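Local coordinates for hypothetical protein (Pectobacterium atrosepticum SCRI1043, PDB 2P7I), which probably transfers methyl groups from S-adenosylmethionine to a substrate that remains unidentified, at residues I107-V112 / L137-P142. Residues are numbered along the deposited sequence; the frame is centred on the assembly and turned at random.
Sequences IVLTHV and LFLVCP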
loop_
_atom_site.group_PDB
_atom_site.type_symbol
_atom_site.label_atom_id
_atom_site.label_comp_id
_atom_site.label_asym_id
_atom_site.label_seq_id
_atom_site.Cartn_x
_atom_site.Cartn_y
_atom_site.Cartn_z
ATOM N N ILE B 107 11.163 -14.511 -23.896
ATOM C CA ILE B 107 10.228 -15.629 -23.663
ATOM C C ILE B 107 9.011 -15.104 -22.957
ATOM O O ILE B 107 9.146 -14.382 -21.964
ATOM C CB ILE B 107 10.890 -16.793 -22.879
ATOM C CG1 ILE B 107 12.092 -17.316 -23.691
ATOM C CG2 ILE B 107 9.842 -17.906 -22.612
ATOM C CD1 ILE B 107 12.889 -18.458 -23.021
ATOM N N VAL B 108 7.830 -15.400 -23.489
ATOM C CA VAL B 108 6.595 -14.892 -22.914
ATOM C C VAL B 108 5.849 -16.043 -22.268
ATOM O O VAL B 108 5.591 -17.054 -22.920
ATOM C CB VAL B 108 5.698 -14.182 -23.971
ATOM C CG1 VAL B 108 4.285 -13.918 -23.389
ATOM C CG2 VAL B 108 6.356 -12.886 -24.449
ATOM N N LEU B 109 5.565 -15.898 -20.959
ATOM C CA LEU B 109 4.728 -16.868 -20.230
ATOM C C LEU B 109 3.656 -16.125 -19.435
ATOM O O LEU B 109 3.852 -15.746 -18.266
ATOM C CB LEU B 109 5.582 -17.782 -19.339
ATOM C CG LEU B 109 4.942 -19.037 -18.760
ATOM C CD1 LEU B 109 4.624 -20.156 -19.806
ATOM C CD2 LEU B 109 5.816 -19.582 -17.589
ATOM N N THR B 110 2.554 -15.830 -20.124
ATOM C CA THR B 110 1.491 -15.000 -19.548
ATOM C C THR B 110 0.258 -15.821 -19.316
ATOM O O THR B 110 -0.274 -16.430 -20.252
ATOM C CB THR B 110 1.114 -13.755 -20.406
ATOM O OG1 THR B 110 0.803 -14.130 -21.761
ATOM C CG2 THR B 110 2.247 -12.760 -20.393
ATOM N N HIS B 111 -0.175 -15.832 -18.058
ATOM C CA HIS B 111 -1.334 -16.596 -17.626
ATOM C C HIS B 111 -1.292 -18.050 -18.043
ATOM O O HIS B 111 -2.276 -18.626 -18.493
ATOM C CB HIS B 111 -2.620 -15.916 -18.112
ATOM C CG HIS B 111 -2.872 -14.598 -17.447
ATOM N ND1 HIS B 111 -4.137 -14.126 -17.193
ATOM C CD2 HIS B 111 -2.024 -13.702 -16.890
ATOM C CE1 HIS B 111 -4.057 -12.960 -16.574
ATOM N NE2 HIS B 111 -2.785 -12.687 -16.359
ATOM N N VAL B 112 -0.138 -18.662 -17.844
ATOM C CA VAL B 112 0.053 -20.081 -18.104
ATOM C C VAL B 112 0.592 -20.812 -16.844
ATOM O O VAL B 112 0.157 -21.935 -16.564
ATOM C CB VAL B 112 1.062 -20.286 -19.271
ATOM C CG1 VAL B 112 1.486 -21.759 -19.401
ATOM C CG2 VAL B 112 0.528 -19.687 -20.592
ATOM N N LEU B 137 12.714 -13.395 -19.701
ATOM C CA LEU B 137 11.449 -14.020 -19.493
ATOM C C LEU B 137 10.477 -12.987 -18.973
ATOM O O LEU B 137 10.817 -12.206 -18.033
ATOM C CB LEU B 137 11.578 -15.183 -18.489
ATOM C CG LEU B 137 10.242 -15.784 -18.011
ATOM C CD1 LEU B 137 9.432 -16.527 -19.170
ATOM C CD2 LEU B 137 10.468 -16.659 -16.784
ATOM N N PHE B 138 9.316 -12.962 -19.643
ATOM C CA PHE B 138 8.175 -12.136 -19.285
ATOM C C PHE B 138 7.135 -13.015 -18.645
ATOM O O PHE B 138 6.300 -13.644 -19.331
ATOM C CB PHE B 138 7.639 -11.441 -20.513
ATOM C CG PHE B 138 8.632 -10.517 -21.138
ATOM C CD1 PHE B 138 9.669 -11.023 -21.920
ATOM C CD2 PHE B 138 8.530 -9.139 -20.951
ATOM C CE1 PHE B 138 10.626 -10.179 -22.468
ATOM C CE2 PHE B 138 9.452 -8.276 -21.512
ATOM C CZ PHE B 138 10.523 -8.791 -22.259
ATOM N N LEU B 139 7.159 -13.019 -17.322
ATOM C CA LEU B 139 6.354 -13.915 -16.505
ATOM C C LEU B 139 5.174 -13.191 -15.873
ATOM O O LEU B 139 5.347 -12.349 -15.028
ATOM C CB LEU B 139 7.219 -14.553 -15.384
ATOM C CG LEU B 139 6.518 -15.487 -14.406
ATOM C CD1 LEU B 139 5.899 -16.702 -15.152
ATOM C CD2 LEU B 139 7.538 -15.992 -13.352
ATOM N N VAL B 140 3.968 -13.532 -16.304
ATOM C CA VAL B 140 2.774 -12.786 -15.841
ATOM C C VAL B 140 1.718 -13.778 -15.396
ATOM O O VAL B 140 1.414 -14.681 -16.108
ATOM C CB VAL B 140 2.205 -11.822 -16.909
ATOM C CG1 VAL B 140 0.968 -11.100 -16.390
ATOM C CG2 VAL B 140 3.254 -10.800 -17.348
ATOM N N CYS B 141 1.145 -13.555 -14.208
ATOM C CA CYS B 141 0.064 -14.372 -13.697
ATOM C C CYS B 141 -1.032 -13.508 -13.074
ATOM O O CYS B 141 -0.763 -12.388 -12.606
ATOM C CB CYS B 141 0.603 -15.285 -12.599
ATOM S SG CYS B 141 1.730 -16.571 -13.182
ATOM N N PRO B 142 -2.253 -14.043 -12.994
ATOM C CA PRO B 142 -3.317 -13.379 -12.254
ATOM C C PRO B 142 -2.927 -13.235 -10.778
ATOM O O PRO B 142 -2.322 -14.114 -10.197
ATOM C CB PRO B 142 -4.525 -14.315 -12.442
ATOM C CG PRO B 142 -4.187 -15.226 -13.360
ATOM C CD PRO B 142 -2.723 -15.287 -13.585
#
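Two neighbouring parallel strands in the middle of the methyltransferase sheet, 104-110 and 135-142, pair here, joined by a crossover through helix 119-130. Four backbone bonds alternate between them: Phe138 N to Ile107 O (2.7 Å), Leu109 N to Phe138 O, Val140 N to Leu109 O, and His111 N to Val140 O (2.8 Å), the last drawing the first residue beyond strand 104-110 into the pairing. On one face, Leu137 has CG anti to its backbone N (chi1 170°), which brings CD1 against Ile107 CG2 at 3.7 Å; further along, Leu109 and Leu139 lie side by side, Leu109 CD2 to Leu139 CD1 3.8 Å. The other face carries Phe138, whose ring meets Ile107 O edge-on, in its plane, Phe138 CD1 to Ile107 O 3.4 Å, and Thr110, whose CG2 rests on Val140 CB at 3.6 Å, both side chains also touching Phe37 of helix 24-37. At the C-terminal end Pro142 CD sits over the centre of the His111 ring, 3.7 Å from its centroid, a CH-pi contact, while Ser239 hydrogen-bonds His111 NE2. A Tris molecule, probably from the crystallisation liquor, lies beside Thr110 at these strand ends, consistent with a pocket at the C-terminal ends of the parallel strands, where Rossmann-like methyltransferases bind their cofactor.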